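Local coordinates for F5/8 type C domain protein (PDB 4ZRX), which probably acts as an alpha-L-fucosidase, hydrolysing fucosides in a TIM-barrel-type domain that is followed by beta domains, one of them of the F5/8 type C family, at residues 384-389 and 455-460; 34-39 and 214-219; 25-30 and 445-450; 389-394 and 421-426; 300-305 and 336-341. One frame throughout, in Å; residues are numbered along the deposited sequence.

Contact 1 (384-389 and 455-460); sequences SEINLV and VAAYYA
Asn387 and Leu388 both face Tyr458 in a classic beta bulge, at the corner where the chain leaves strand 384-386 for strand 388-393. Tyr458 O takes a sound hydrogen bond from Asn387 N (3.0 Å) and a weak one from Leu388 N, while Tyr458 N returns a bond to Leu388 O. With CG between the backbone N and carbonyl carbon (chi1 61°), the Asn387 amide grips Ala460 twice: ND2 donates to Ala460 O at 2.9 Å, and OD1 takes Ala460 N on a lone pair at 2.7 Å. With an alanine here, Ala460 N and O would probably lose both partners, and the loop after Tyr458 its tie to the corner. The Tyr459 ring slides alongside Glu385 and lies nearly parallel to the Asn387 amide, the planes 14° apart. Beyond the bulge comes the antiparallel, non-hydrogen-bonded pair Val389-Ala457. The Ala457 side chain is a low point on that face, and Ile386 CD1 and Val389 CG2 reach in over it, each 4.1 Å from Ala457 CB; Leu439 packs on all three. On the other face, against Thr355 and Phe356 of helix 339-356, Leu388 CD2 lies 4.1 Å from Tyr458 CB and more loosely against Ala460 CB.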
# COMPACT_ATOMS: atom_id res chain seq x y z
N SER A 384 9.54 -28.82 11.39
CA SER A 384 9.06 -27.48 10.97
C SER A 384 9.94 -26.40 11.54
O SER A 384 10.30 -26.52 12.69
CB SER A 384 7.66 -27.21 11.51
OG SER A 384 6.77 -28.04 10.84
N GLU A 385 10.30 -25.43 10.71
CA GLU A 385 10.91 -24.15 11.08
C GLU A 385 9.96 -23.09 10.54
O GLU A 385 9.57 -23.15 9.35
CB GLU A 385 12.27 -23.98 10.39
CG GLU A 385 12.96 -22.68 10.76
CD GLU A 385 14.40 -22.57 10.26
OE1 GLU A 385 14.74 -23.12 9.19
OE2 GLU A 385 15.19 -21.87 10.92
N ILE A 386 9.53 -22.17 11.40
CA ILE A 386 8.55 -21.20 11.04
C ILE A 386 8.96 -19.82 11.49
O ILE A 386 9.65 -19.65 12.47
CB ILE A 386 7.16 -21.57 11.65
CG1 ILE A 386 7.18 -21.74 13.15
CG2 ILE A 386 6.68 -22.87 11.02
CD1 ILE A 386 5.80 -21.74 13.76
N ASN A 387 8.50 -18.82 10.75
CA ASN A 387 8.65 -17.42 11.12
C ASN A 387 7.47 -16.54 10.77
O ASN A 387 7.61 -15.27 10.76
CB ASN A 387 9.95 -16.87 10.52
CG ASN A 387 9.96 -16.93 9.01
OD1 ASN A 387 8.96 -17.18 8.36
ND2 ASN A 387 11.11 -16.64 8.44
N LEU A 388 6.32 -17.18 10.49
CA LEU A 388 5.11 -16.55 10.05
C LEU A 388 3.94 -17.37 10.49
O LEU A 388 3.88 -18.58 10.23
CB LEU A 388 5.10 -16.36 8.51
CG LEU A 388 3.85 -15.94 7.78
CD1 LEU A 388 3.38 -14.66 8.26
CD2 LEU A 388 4.11 -15.94 6.26
N VAL A 389 3.03 -16.72 11.17
CA VAL A 389 1.74 -17.34 11.59
C VAL A 389 0.62 -16.50 11.03
O VAL A 389 0.68 -15.26 11.07
CB VAL A 389 1.68 -17.50 13.09
CG1 VAL A 389 0.30 -17.93 13.61
CG2 VAL A 389 2.71 -18.48 13.53
N VAL A 455 -5.79 -21.45 11.77
CA VAL A 455 -4.44 -21.09 12.10
C VAL A 455 -3.53 -21.82 11.16
O VAL A 455 -3.67 -23.05 10.94
CB VAL A 455 -4.14 -21.55 13.57
CG1 VAL A 455 -2.68 -21.29 13.96
CG2 VAL A 455 -5.04 -20.78 14.53
N ALA A 456 -2.55 -21.10 10.63
CA ALA A 456 -1.60 -21.61 9.64
C ALA A 456 -0.21 -21.05 9.96
O ALA A 456 -0.07 -20.06 10.70
CB ALA A 456 -2.01 -21.27 8.24
N ALA A 457 0.85 -21.70 9.49
CA ALA A 457 2.22 -21.24 9.76
C ALA A 457 3.15 -21.63 8.67
O ALA A 457 2.96 -22.69 8.00
CB ALA A 457 2.73 -21.79 11.10
N TYR A 458 4.12 -20.77 8.43
CA TYR A 458 4.99 -20.87 7.27
C TYR A 458 6.38 -20.39 7.61
O TYR A 458 6.62 -19.76 8.63
CB TYR A 458 4.46 -20.00 6.10
CG TYR A 458 3.02 -20.22 5.74
CD1 TYR A 458 2.02 -19.49 6.36
CD2 TYR A 458 2.65 -21.18 4.77
CE1 TYR A 458 0.70 -19.71 6.04
CE2 TYR A 458 1.30 -21.34 4.41
CZ TYR A 458 0.35 -20.67 5.12
OH TYR A 458 -0.96 -20.83 4.74
N TYR A 459 7.29 -20.69 6.71
CA TYR A 459 8.62 -20.12 6.65
C TYR A 459 8.66 -19.19 5.44
O TYR A 459 8.49 -19.64 4.31
CB TYR A 459 9.70 -21.18 6.51
CG TYR A 459 11.07 -20.51 6.54
CD1 TYR A 459 11.65 -20.15 7.77
CD2 TYR A 459 11.76 -20.19 5.39
CE1 TYR A 459 12.91 -19.51 7.80
CE2 TYR A 459 13.00 -19.54 5.43
CZ TYR A 459 13.55 -19.20 6.63
OH TYR A 459 14.79 -18.59 6.73
N ALA A 460 8.80 -17.89 5.71
CA ALA A 460 8.95 -16.85 4.68
C ALA A 460 10.44 -16.49 4.60
O ALA A 460 11.02 -16.08 5.60
CB ALA A 460 8.19 -15.64 5.02

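Contact 2 (34-39 and 214-219); sequences PQQYAW and KAVMAI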
# COMPACT_ATOMS: atom_id res chain seq x y z
N PRO A 34 -23.22 -10.39 2.00
CA PRO A 34 -22.51 -11.34 1.13
C PRO A 34 -21.54 -10.65 0.17
O PRO A 34 -20.47 -11.20 -0.12
CB PRO A 34 -23.65 -11.99 0.33
CG PRO A 34 -24.77 -11.93 1.29
CD PRO A 34 -24.69 -10.56 1.89
N GLN A 35 -21.90 -9.47 -0.30
CA GLN A 35 -21.01 -8.73 -1.24
C GLN A 35 -19.73 -8.26 -0.55
O GLN A 35 -18.63 -8.35 -1.11
CB GLN A 35 -21.74 -7.56 -1.87
CG GLN A 35 -22.97 -7.97 -2.72
CD GLN A 35 -24.30 -8.03 -1.92
OE1 GLN A 35 -24.36 -8.19 -0.73
NE2 GLN A 35 -25.39 -7.88 -2.65
N GLN A 36 -19.87 -7.78 0.66
CA GLN A 36 -18.69 -7.37 1.43
C GLN A 36 -17.81 -8.53 1.78
O GLN A 36 -16.58 -8.40 1.81
CB GLN A 36 -19.10 -6.64 2.67
CG GLN A 36 -19.66 -5.27 2.43
CD GLN A 36 -20.13 -4.69 3.74
OE1 GLN A 36 -20.96 -5.32 4.45
NE2 GLN A 36 -19.65 -3.52 4.10
N TYR A 37 -18.41 -9.67 2.07
CA TYR A 37 -17.66 -10.86 2.42
C TYR A 37 -16.92 -11.38 1.24
O TYR A 37 -15.72 -11.68 1.32
CB TYR A 37 -18.62 -11.91 2.97
CG TYR A 37 -17.96 -13.11 3.53
CD1 TYR A 37 -17.31 -13.06 4.73
CD2 TYR A 37 -17.99 -14.29 2.87
CE1 TYR A 37 -16.70 -14.22 5.25
CE2 TYR A 37 -17.43 -15.43 3.40
CZ TYR A 37 -16.82 -15.39 4.57
OH TYR A 37 -16.19 -16.47 5.08
N ALA A 38 -17.60 -11.42 0.09
CA ALA A 38 -16.93 -11.85 -1.15
C ALA A 38 -15.77 -10.90 -1.52
O ALA A 38 -14.69 -11.32 -1.95
CB ALA A 38 -17.96 -11.91 -2.30
N TRP A 39 -15.98 -9.61 -1.34
CA TRP A 39 -14.92 -8.64 -1.60
C TRP A 39 -13.69 -8.93 -0.76
O TRP A 39 -12.56 -8.94 -1.27
CB TRP A 39 -15.49 -7.23 -1.36
CG TRP A 39 -14.44 -6.15 -1.38
CD1 TRP A 39 -13.95 -5.45 -2.45
CD2 TRP A 39 -13.78 -5.64 -0.24
NE1 TRP A 39 -12.99 -4.56 -2.04
CE2 TRP A 39 -12.84 -4.68 -0.69
CE3 TRP A 39 -13.82 -5.97 1.10
CZ2 TRP A 39 -11.99 -3.99 0.21
CZ3 TRP A 39 -13.00 -5.28 1.98
CH2 TRP A 39 -12.09 -4.31 1.51
N LYS A 214 -23.86 -7.63 -7.37
CA LYS A 214 -22.69 -8.14 -6.69
C LYS A 214 -21.70 -7.06 -6.26
O LYS A 214 -20.76 -7.37 -5.48
CB LYS A 214 -21.94 -9.11 -7.58
CG LYS A 214 -22.71 -10.38 -7.83
CD LYS A 214 -21.94 -11.27 -8.77
CE LYS A 214 -22.57 -12.68 -8.90
NZ LYS A 214 -21.98 -13.22 -10.14
N ALA A 215 -21.86 -5.83 -6.78
CA ALA A 215 -20.85 -4.76 -6.62
C ALA A 215 -20.85 -4.21 -5.22
O ALA A 215 -21.92 -4.14 -4.58
CB ALA A 215 -21.08 -3.64 -7.54
N VAL A 216 -19.67 -3.80 -4.77
CA VAL A 216 -19.55 -2.95 -3.61
C VAL A 216 -19.22 -1.49 -4.02
O VAL A 216 -18.48 -1.27 -4.99
CB VAL A 216 -18.48 -3.45 -2.60
CG1 VAL A 216 -18.98 -4.71 -1.91
CG2 VAL A 216 -17.14 -3.68 -3.26
N MSE A 217 -19.80 -0.54 -3.30
CA MSE A 217 -19.55 0.89 -3.48
C MSE A 217 -18.50 1.32 -2.49
O MSE A 217 -18.68 1.23 -1.28
CB MSE A 217 -20.85 1.69 -3.30
CG MSE A 217 -20.71 3.17 -3.64
SE MSE A 217 -22.47 3.91 -3.52
CE MSE A 217 -22.23 5.81 -3.32
N ALA A 218 -17.34 1.74 -3.01
CA ALA A 218 -16.13 2.00 -2.21
C ALA A 218 -15.73 3.46 -2.08
O ALA A 218 -15.89 4.26 -3.01
CB ALA A 218 -14.99 1.23 -2.83
N ILE A 219 -15.20 3.78 -0.89
CA ILE A 219 -14.54 5.03 -0.52
C ILE A 219 -15.63 6.02 -0.17
O ILE A 219 -16.00 6.13 1.02
CB ILE A 219 -13.52 5.54 -1.55
CG1 ILE A 219 -12.65 4.41 -2.08
CG2 ILE A 219 -12.76 6.72 -0.99
CD1 ILE A 219 -11.81 3.62 -1.03
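Val216 turns its two methyls to different partners on helix 34-42: with chi1 at -71°, CG1 stands anti to the carbonyl carbon and meets Gln35, while CG2, set between the backbone N and the carbonyl carbon, meets Trp39. The indole reaches it because Trp39 CG is anti to its own backbone N (chi1 171°). Trp39 CD1 then lies 3.7 Å from Val216 CG2, the two side chains crossing at about a right angle. One turn earlier, Val216 CG1 sits 3.7 Å from Gln35 O and 4.0 Å from Gln35 CB. That carbonyl is already used inside the helix, accepting Trp39 N, so the methyl packs beside a helical hydrogen bond. Gln35 CG lies 3.6 Å from Lys214 O, and the bend at chi2 then turns the amide so that NE2 bonds Pro213 O. No hydrogen bond joins the two segments themselves, and Val216 is the side chain of the strand that meets both Gln35 and Trp39.

In the barrel, strand 216-219 runs parallel to strand 181-184, and the short axes of helix and strand pass 9.4 Å apart at 64°. Gln36 NE2 bonds the carbonyls of Trp282 and Asp223, and Trp39 packs on Pro284 and Glu286 of strand 279-290. Helix 34-42 therefore spans strands 216-219 and 279-290, while helix 201-211 receives Ala215 and Met217.

Contact 3 (25-30 and 445-450); sequences DMAARL and ECRLTA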
# COMPACT_ATOMS: atom_id res chain seq x y z
N ASP A 25 -22.02 -6.37 23.02
CA ASP A 25 -22.77 -7.56 22.60
C ASP A 25 -23.32 -7.39 21.18
O ASP A 25 -23.22 -8.29 20.35
CB ASP A 25 -23.94 -7.78 23.61
CG ASP A 25 -24.70 -9.06 23.38
OD1 ASP A 25 -25.50 -9.12 22.44
OD2 ASP A 25 -24.57 -9.99 24.21
N MSE A 26 -23.87 -6.21 20.89
CA MSE A 26 -24.40 -5.94 19.58
C MSE A 26 -23.25 -5.83 18.57
O MSE A 26 -23.30 -6.37 17.47
CB MSE A 26 -25.26 -4.69 19.61
CG MSE A 26 -26.53 -4.91 20.47
SE MSE A 26 -27.61 -3.31 20.53
CE MSE A 26 -28.54 -3.55 18.84
N ALA A 27 -22.20 -5.13 18.97
CA ALA A 27 -21.03 -4.95 18.07
C ALA A 27 -20.44 -6.29 17.60
O ALA A 27 -20.03 -6.46 16.46
CB ALA A 27 -19.93 -4.14 18.80
N ALA A 28 -20.40 -7.25 18.53
CA ALA A 28 -19.86 -8.56 18.27
C ALA A 28 -20.67 -9.31 17.23
O ALA A 28 -20.18 -10.28 16.64
CB ALA A 28 -19.79 -9.38 19.59
N ARG A 29 -21.92 -8.90 17.01
CA ARG A 29 -22.78 -9.63 16.10
C ARG A 29 -23.11 -8.87 14.85
O ARG A 29 -24.04 -9.20 14.12
CB ARG A 29 -24.05 -10.04 16.85
CG ARG A 29 -23.74 -11.04 17.93
CD ARG A 29 -24.97 -11.43 18.71
NE ARG A 29 -25.43 -10.32 19.53
CZ ARG A 29 -26.54 -9.61 19.32
NH1 ARG A 29 -27.36 -9.86 18.30
NH2 ARG A 29 -26.84 -8.63 20.16
N LEU A 30 -22.30 -7.85 14.57
CA LEU A 30 -22.39 -7.09 13.35
C LEU A 30 -21.56 -7.78 12.26
O LEU A 30 -20.40 -8.09 12.50
CB LEU A 30 -21.88 -5.69 13.59
CG LEU A 30 -21.73 -4.74 12.41
CD1 LEU A 30 -23.09 -4.44 11.79
CD2 LEU A 30 -21.08 -3.46 12.86
N GLU A 445 -8.31 -11.62 25.12
CA GLU A 445 -9.51 -10.80 25.27
C GLU A 445 -10.36 -10.94 24.03
O GLU A 445 -9.83 -10.90 22.95
CB GLU A 445 -9.15 -9.32 25.42
CG GLU A 445 -8.41 -8.92 26.71
CD GLU A 445 -8.02 -7.44 26.65
OE1 GLU A 445 -8.81 -6.61 26.11
OE2 GLU A 445 -6.88 -7.13 27.07
N CYS A 446 -11.68 -11.01 24.22
CA CYS A 446 -12.58 -11.00 23.06
C CYS A 446 -13.94 -10.53 23.48
O CYS A 446 -14.26 -10.51 24.70
CB CYS A 446 -12.65 -12.33 22.39
SG CYS A 446 -13.23 -13.73 23.45
N ARG A 447 -14.72 -10.15 22.49
CA ARG A 447 -16.11 -9.80 22.67
C ARG A 447 -16.93 -11.05 22.56
O ARG A 447 -16.82 -11.79 21.59
CB ARG A 447 -16.52 -8.78 21.61
CG ARG A 447 -15.62 -7.54 21.67
CD ARG A 447 -15.92 -6.56 20.52
NE ARG A 447 -15.11 -5.36 20.70
CZ ARG A 447 -15.20 -4.25 19.98
NH1 ARG A 447 -16.05 -4.13 18.95
NH2 ARG A 447 -14.38 -3.26 20.27
N LEU A 448 -17.83 -11.27 23.55
CA LEU A 448 -18.62 -12.51 23.58
C LEU A 448 -17.70 -13.73 23.38
O LEU A 448 -16.67 -13.76 24.02
CB LEU A 448 -19.71 -12.51 22.56
CG LEU A 448 -20.78 -11.41 22.65
CD1 LEU A 448 -21.93 -11.65 21.65
CD2 LEU A 448 -21.35 -11.27 24.07
N THR A 449 -18.09 -14.73 22.57
CA THR A 449 -17.25 -15.87 22.27
C THR A 449 -16.57 -15.69 20.92
O THR A 449 -17.27 -15.45 19.93
CB THR A 449 -18.11 -17.14 22.30
OG1 THR A 449 -18.66 -17.27 23.61
CG2 THR A 449 -17.29 -18.38 22.03
N ALA A 450 -15.24 -15.82 20.86
CA ALA A 450 -14.49 -15.74 19.62
C ALA A 450 -14.57 -17.04 18.85
O ALA A 450 -14.59 -18.09 19.48
CB ALA A 450 -13.03 -15.45 19.90
O HOH W 1 -17.27 -6.15 17.30
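Asp25 OD1, whose carboxylate also lies against Leu448, is gripped by the guanidinium of Arg29: NH2 makes a salt bridge at 2.7 Å, met nearly along the C-O axis and tilted 20° from the guanidinium plane, and NE adds a weak bond at 3.1 Å. NE also makes a weak bond to Asp25 O. The Arg29 chain bends at chi3 to come back over the preceding turn, and Asn6 O and Tyr8 OH take further bonds from its NH1 and NH2. Asp25 OD2, the other carboxylate oxygen, touches Leu448 CD2 at 3.5 Å. With a leucine in place of Asp25, the guanidinium would probably lose its carboxylate mate and be held less firmly, by Asn6, Tyr8 and the weak bond to the backbone carbonyl.

This is where the end of helix 20-27, running into a type I beta turn from Ala27 to Leu30, meets the connection between strands 438-446 and 450-458, which lie in two different antiparallel sheets. Leu448 does most of the apolar touching: its CD1 sits 3.7 Å from Ala28 CB and close to Arg29 CG. Beside it, Ala28 CB also meets Arg447 CB at 3.9 Å. Arg447 then runs out fully extended past the Ala27 methyl. Its NH1 donates to a water that gives a weak bond to Ala27 O, while NE forms a salt bridge with Glu402 and the guanidinium makes a cation-pi contact with Trp239.

Contact 4 (389-394 and 421-426); sequences VMLQED and TTIGYK. With EDO (1,2-ethanediol), chain F.
Three direct hydrogen bonds tie Gln392 and Glu393 to the loop 421-426. Glu393 N donates to Gly424 O at 2.9 Å, almost head-on to the carbonyl oxygen, and Gly424 N answers with a 2.7 Å bond to Glu393 OE2, met on the anti side of the carboxylate. Glu393 thus clasps both polar ends of one glycine. Gln392 NE2 gives the third, to Tyr425 O at 3.0 Å; the same nitrogen lies over one face of the Tyr425 ring, 3.8 Å above its plane. Gln454 NE2 bonds Gln392 OE1, and Tyr425 OH bonds Glu43. Waters add further links: one joins Glu393 OE2 to Ile423 N, another Gln392 NE2 to Tyr425 OH.

Apolar contacts lie beside these: Ile423 CG2, anti to its backbone N, packs 3.9 Å from Leu391 CB in one conformer. Among charged groups, Lys426 NZ meets Glu43 in a salt bridge and, weakly, an ethanediol probably from the crystallisation liquor. At Gly424's backbone angles (phi 77°, psi -145°) a CB would be jammed against the preceding carbonyl O. The loop, coming from strand 413-420 of one sheet, runs alongside the C-terminal end of strand 388-393 just before strand 427-431 pairs antiparallel with it in another.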
# COMPACT_ATOMS: atom_id res chain seq x y z
N VAL A 389 3.03 -16.72 11.17
CA VAL A 389 1.74 -17.34 11.59
C VAL A 389 0.62 -16.50 11.03
O VAL A 389 0.68 -15.26 11.07
CB VAL A 389 1.68 -17.50 13.09
CG1 VAL A 389 0.30 -17.93 13.61
CG2 VAL A 389 2.71 -18.48 13.53
N MSE A 390 -0.41 -17.20 10.58
CA MSE A 390 -1.61 -16.60 10.04
C MSE A 390 -2.82 -17.08 10.84
O MSE A 390 -2.93 -18.30 11.13
CB MSE A 390 -1.75 -16.98 8.56
CG MSE A 390 -2.91 -16.32 7.90
SE MSE A 390 -4.29 -17.55 7.64
CE MSE A 390 -3.76 -18.37 6.11
N LEU A 391 -3.70 -16.16 11.19
CA LEU A 391 -4.91 -16.44 11.92
C LEU A 391 -6.11 -15.87 11.18
O LEU A 391 -5.99 -14.78 10.56
CB LEU A 391 -4.83 -15.83 13.31
CG LEU A 391 -3.51 -16.12 14.03
CD1 LEU A 391 -3.39 -15.20 15.15
CD2 LEU A 391 -3.50 -17.53 14.53
N GLN A 392 -7.27 -16.57 11.31
CA GLN A 392 -8.53 -16.01 10.82
C GLN A 392 -9.65 -16.22 11.82
O GLN A 392 -9.70 -17.31 12.44
CB GLN A 392 -8.95 -16.67 9.50
CG GLN A 392 -7.90 -16.57 8.43
CD GLN A 392 -8.39 -17.06 7.06
OE1 GLN A 392 -8.23 -18.24 6.72
NE2 GLN A 392 -8.99 -16.18 6.29
N GLU A 393 -10.58 -15.27 11.88
CA GLU A 393 -11.83 -15.42 12.59
C GLU A 393 -12.94 -15.69 11.62
O GLU A 393 -12.92 -15.25 10.47
CB GLU A 393 -12.23 -14.11 13.33
CG GLU A 393 -11.58 -13.83 14.56
CD GLU A 393 -12.02 -12.48 15.15
OE1 GLU A 393 -12.99 -12.48 15.90
OE2 GLU A 393 -11.37 -11.45 14.92
N ASP A 394 -14.00 -16.32 12.11
CA ASP A 394 -15.18 -16.46 11.31
C ASP A 394 -16.02 -15.22 11.33
O ASP A 394 -17.03 -15.14 12.09
CB ASP A 394 -16.04 -17.63 11.82
CG ASP A 394 -17.25 -17.88 10.97
OD1 ASP A 394 -17.41 -17.21 9.91
OD2 ASP A 394 -18.07 -18.80 11.38
N THR A 421 -3.78 -7.86 18.52
CA THR A 421 -5.00 -7.30 19.04
C THR A 421 -6.17 -7.95 18.28
O THR A 421 -6.60 -9.03 18.66
CB THR A 421 -4.94 -5.80 18.97
OG1 THR A 421 -4.50 -5.37 17.69
CG2 THR A 421 -4.00 -5.27 20.04
N THR A 422 -6.63 -7.31 17.22
CA THR A 422 -7.63 -7.86 16.34
C THR A 422 -7.07 -8.99 15.49
O THR A 422 -5.87 -9.10 15.28
CB THR A 422 -8.18 -6.76 15.41
OG1 THR A 422 -7.09 -6.12 14.77
CG2 THR A 422 -9.00 -5.79 16.18
N ILE A 423 -7.97 -9.85 15.01
CA ILE A 423 -7.67 -10.79 13.96
C ILE A 423 -8.51 -10.44 12.74
O ILE A 423 -7.99 -9.94 11.79
CB ILE A 423 -7.87 -12.25 14.42
CG1 ILE A 423 -6.86 -12.57 15.52
CG2 ILE A 423 -7.73 -13.17 13.25
CD1 ILE A 423 -7.03 -13.92 16.14
N GLY A 424 -9.83 -10.60 12.84
CA GLY A 424 -10.68 -10.25 11.71
C GLY A 424 -10.63 -11.32 10.63
O GLY A 424 -10.48 -12.52 10.88
N TYR A 425 -10.71 -10.85 9.39
CA TYR A 425 -10.60 -11.76 8.29
C TYR A 425 -9.29 -12.52 8.23
O TYR A 425 -9.27 -13.76 8.02
CB TYR A 425 -10.83 -11.01 6.96
CG TYR A 425 -10.55 -11.85 5.76
CD1 TYR A 425 -11.39 -12.86 5.40
CD2 TYR A 425 -9.34 -11.71 5.10
CE1 TYR A 425 -11.09 -13.68 4.30
CE2 TYR A 425 -9.04 -12.50 4.06
CZ TYR A 425 -9.91 -13.47 3.66
OH TYR A 425 -9.53 -14.27 2.61
N LYS A 426 -8.20 -11.83 8.48
CA LYS A 426 -6.86 -12.40 8.39
C LYS A 426 -5.90 -11.50 9.09
O LYS A 426 -5.89 -10.30 8.86
CB LYS A 426 -6.46 -12.62 6.97
CG LYS A 426 -5.17 -13.33 6.74
CD LYS A 426 -4.98 -13.79 5.31
CE LYS A 426 -5.84 -14.97 5.04
NZ LYS A 426 -5.60 -15.61 3.69
C1 EDO F . -2.93 -15.93 1.08
O1 EDO F . -4.35 -15.96 0.78
C2 EDO F . -2.55 -15.24 2.41
O2 EDO F . -2.73 -16.18 3.48
O HOH W 2 -9.88 -17.00 3.59
O HOH W 3 -7.06 -18.03 3.60
O HOH W 4 -10.67 -9.06 15.74
O HOH W 5 -11.86 -14.99 8.06

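Contact 5 (300-305 and 336-341); sequences EEDGKV and LIHEAD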
# COMPACT_ATOMS: atom_id res chain seq x y z
N GLU A 300 10.05 8.73 -15.88
CA GLU A 300 10.98 9.18 -14.86
C GLU A 300 11.00 8.27 -13.63
O GLU A 300 11.95 8.29 -12.82
CB GLU A 300 10.60 10.59 -14.40
CG GLU A 300 10.65 11.66 -15.48
CD GLU A 300 9.42 11.78 -16.38
OE1 GLU A 300 8.46 11.03 -16.29
OE2 GLU A 300 9.42 12.63 -17.29
N GLU A 301 9.91 7.49 -13.46
CA GLU A 301 9.80 6.55 -12.37
C GLU A 301 10.05 5.08 -12.75
O GLU A 301 9.86 4.19 -11.92
CB GLU A 301 8.39 6.72 -11.74
CG GLU A 301 8.22 8.05 -11.07
CD GLU A 301 6.84 8.34 -10.47
OE1 GLU A 301 5.92 7.44 -10.49
OE2 GLU A 301 6.71 9.54 -9.99
N ASP A 302 10.53 4.81 -13.94
CA ASP A 302 10.84 3.43 -14.35
C ASP A 302 11.89 2.77 -13.41
O ASP A 302 11.83 1.55 -13.18
CB ASP A 302 11.36 3.37 -15.77
CG ASP A 302 10.32 3.65 -16.82
OD1 ASP A 302 9.12 3.55 -16.52
OD2 ASP A 302 10.72 3.93 -17.99
N GLY A 303 12.83 3.55 -12.89
CA GLY A 303 13.84 3.06 -11.95
C GLY A 303 13.41 3.19 -10.50
O GLY A 303 14.20 2.98 -9.60
N LYS A 304 12.13 3.49 -10.25
CA LYS A 304 11.63 3.71 -8.91
C LYS A 304 10.44 2.81 -8.60
O LYS A 304 9.65 3.10 -7.70
CB LYS A 304 11.24 5.16 -8.72
CG LYS A 304 12.43 6.07 -8.97
CD LYS A 304 12.05 7.50 -8.78
CE LYS A 304 13.28 8.38 -9.11
NZ LYS A 304 13.15 9.56 -8.24
N VAL A 305 10.31 1.71 -9.33
CA VAL A 305 9.33 0.69 -8.99
C VAL A 305 9.72 0.16 -7.60
O VAL A 305 10.90 -0.11 -7.30
CB VAL A 305 9.32 -0.40 -10.04
CG1 VAL A 305 8.48 -1.57 -9.61
CG2 VAL A 305 8.90 0.11 -11.39
N LEU A 336 0.70 -0.27 -22.41
CA LEU A 336 1.23 -1.54 -21.93
C LEU A 336 1.70 -1.36 -20.49
O LEU A 336 2.12 -0.28 -20.08
CB LEU A 336 2.45 -1.93 -22.76
CG LEU A 336 2.21 -2.25 -24.24
CD1 LEU A 336 3.58 -2.51 -24.92
CD2 LEU A 336 1.33 -3.42 -24.34
N ILE A 337 1.62 -2.44 -19.71
CA ILE A 337 2.36 -2.47 -18.42
C ILE A 337 3.83 -2.56 -18.77
O ILE A 337 4.22 -3.36 -19.60
CB ILE A 337 1.90 -3.63 -17.53
CG1 ILE A 337 0.43 -3.41 -17.14
CG2 ILE A 337 2.75 -3.67 -16.26
CD1 ILE A 337 -0.19 -4.60 -16.27
N HIS A 338 4.61 -1.70 -18.16
CA HIS A 338 6.05 -1.57 -18.46
C HIS A 338 6.84 -2.78 -17.96
O HIS A 338 6.47 -3.46 -17.01
CB HIS A 338 6.56 -0.31 -17.79
CG HIS A 338 7.94 0.07 -18.16
ND1 HIS A 338 9.03 -0.36 -17.46
CD2 HIS A 338 8.42 0.91 -19.11
CE1 HIS A 338 10.14 0.14 -17.98
NE2 HIS A 338 9.80 0.92 -18.99
N GLU A 339 7.92 -3.08 -18.65
CA GLU A 339 8.75 -4.25 -18.39
C GLU A 339 9.23 -4.36 -16.96
O GLU A 339 9.32 -5.48 -16.38
CB GLU A 339 9.99 -4.13 -19.27
CG GLU A 339 9.71 -4.37 -20.81
CD GLU A 339 9.19 -3.11 -21.61
OE1 GLU A 339 9.03 -1.99 -21.06
OE2 GLU A 339 8.97 -3.27 -22.85
N ALA A 340 9.64 -3.21 -16.39
CA ALA A 340 10.13 -3.17 -15.03
C ALA A 340 9.03 -3.65 -14.05
O ALA A 340 9.31 -4.45 -13.17
CB ALA A 340 10.62 -1.75 -14.61
N ASP A 341 7.83 -3.12 -14.22
CA ASP A 341 6.64 -3.50 -13.38
C ASP A 341 6.34 -4.99 -13.55
O ASP A 341 6.09 -5.68 -12.57
CB ASP A 341 5.43 -2.68 -13.75
CG ASP A 341 5.72 -1.11 -13.81
OD1 ASP A 341 6.79 -0.64 -14.35
OD2 ASP A 341 4.87 -0.35 -13.32
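A surface contact without hydrogen bonds across it, this one lays the loop 300-305 against the start of helix 339-356, in the alpha-L-fucosidase domain. Its main feature is a carboxylate stacked on an imidazole. The Asp302 carboxylate lies over one face of the His338 ring, planes 25° apart, with OD1 3.6 Å above the ring plane over its centre. Asp302 OD2 comes to 3.3 Å from His338 NE2, but the angle is too poor for a hydrogen bond. Glu339 OE1 sits over the opposite face of the ring, which is thus sandwiched between two acidic groups. What holds the ring is the first turn of the helix: His338 is the N-cap, and its ND1 accepts Ala340 N at 3.1 Å, 31° out of the ring plane. With CG anti to the backbone N (chi1 -171°), the ring is carried out toward Asp302.

Alongside, Val305 CG2 rests 4.1 Å from Ala340 CB and 3.7 Å from Asp341 OD1, while Asp302 O touches the same alanine methyl. Arg292 makes salt bridges with Asp302 OD1 and Asp341 OD1, pinning both acids from the two segments. The loop follows strand 279-290 and leads into helix 308-316; Val305 also packs on Arg344 further along helix 339-356, and Ile337 just ahead of that helix packs on Trp80 and Leu84 of helix 77-86.

Overall arrangement
Along the chain contacts 2 and 5 close before contacts 4 and 1 open, while contact 3 spans from 25-30 to 445-450 and so encloses contacts 2, 4 and 5; its segments alternate with those of contact 1. Contacts 1 and 4 touch: they share Val389 and strand 388-393, and Ala456 N probably bonds Met390 O, their centres about 15 Å apart. Centre to centre, contact 3 lies about 14 Å and contact 2 about 20 Å from contact 4. Contact 5 is remote, about 46 Å from contact 3 between centres. Contacts 2 and 5 lie in the TIM-barrel-type domain of the alpha-L-fucosidase family, contacts 1 and 4 in the beta sheets after it, and contact 3 joins the two.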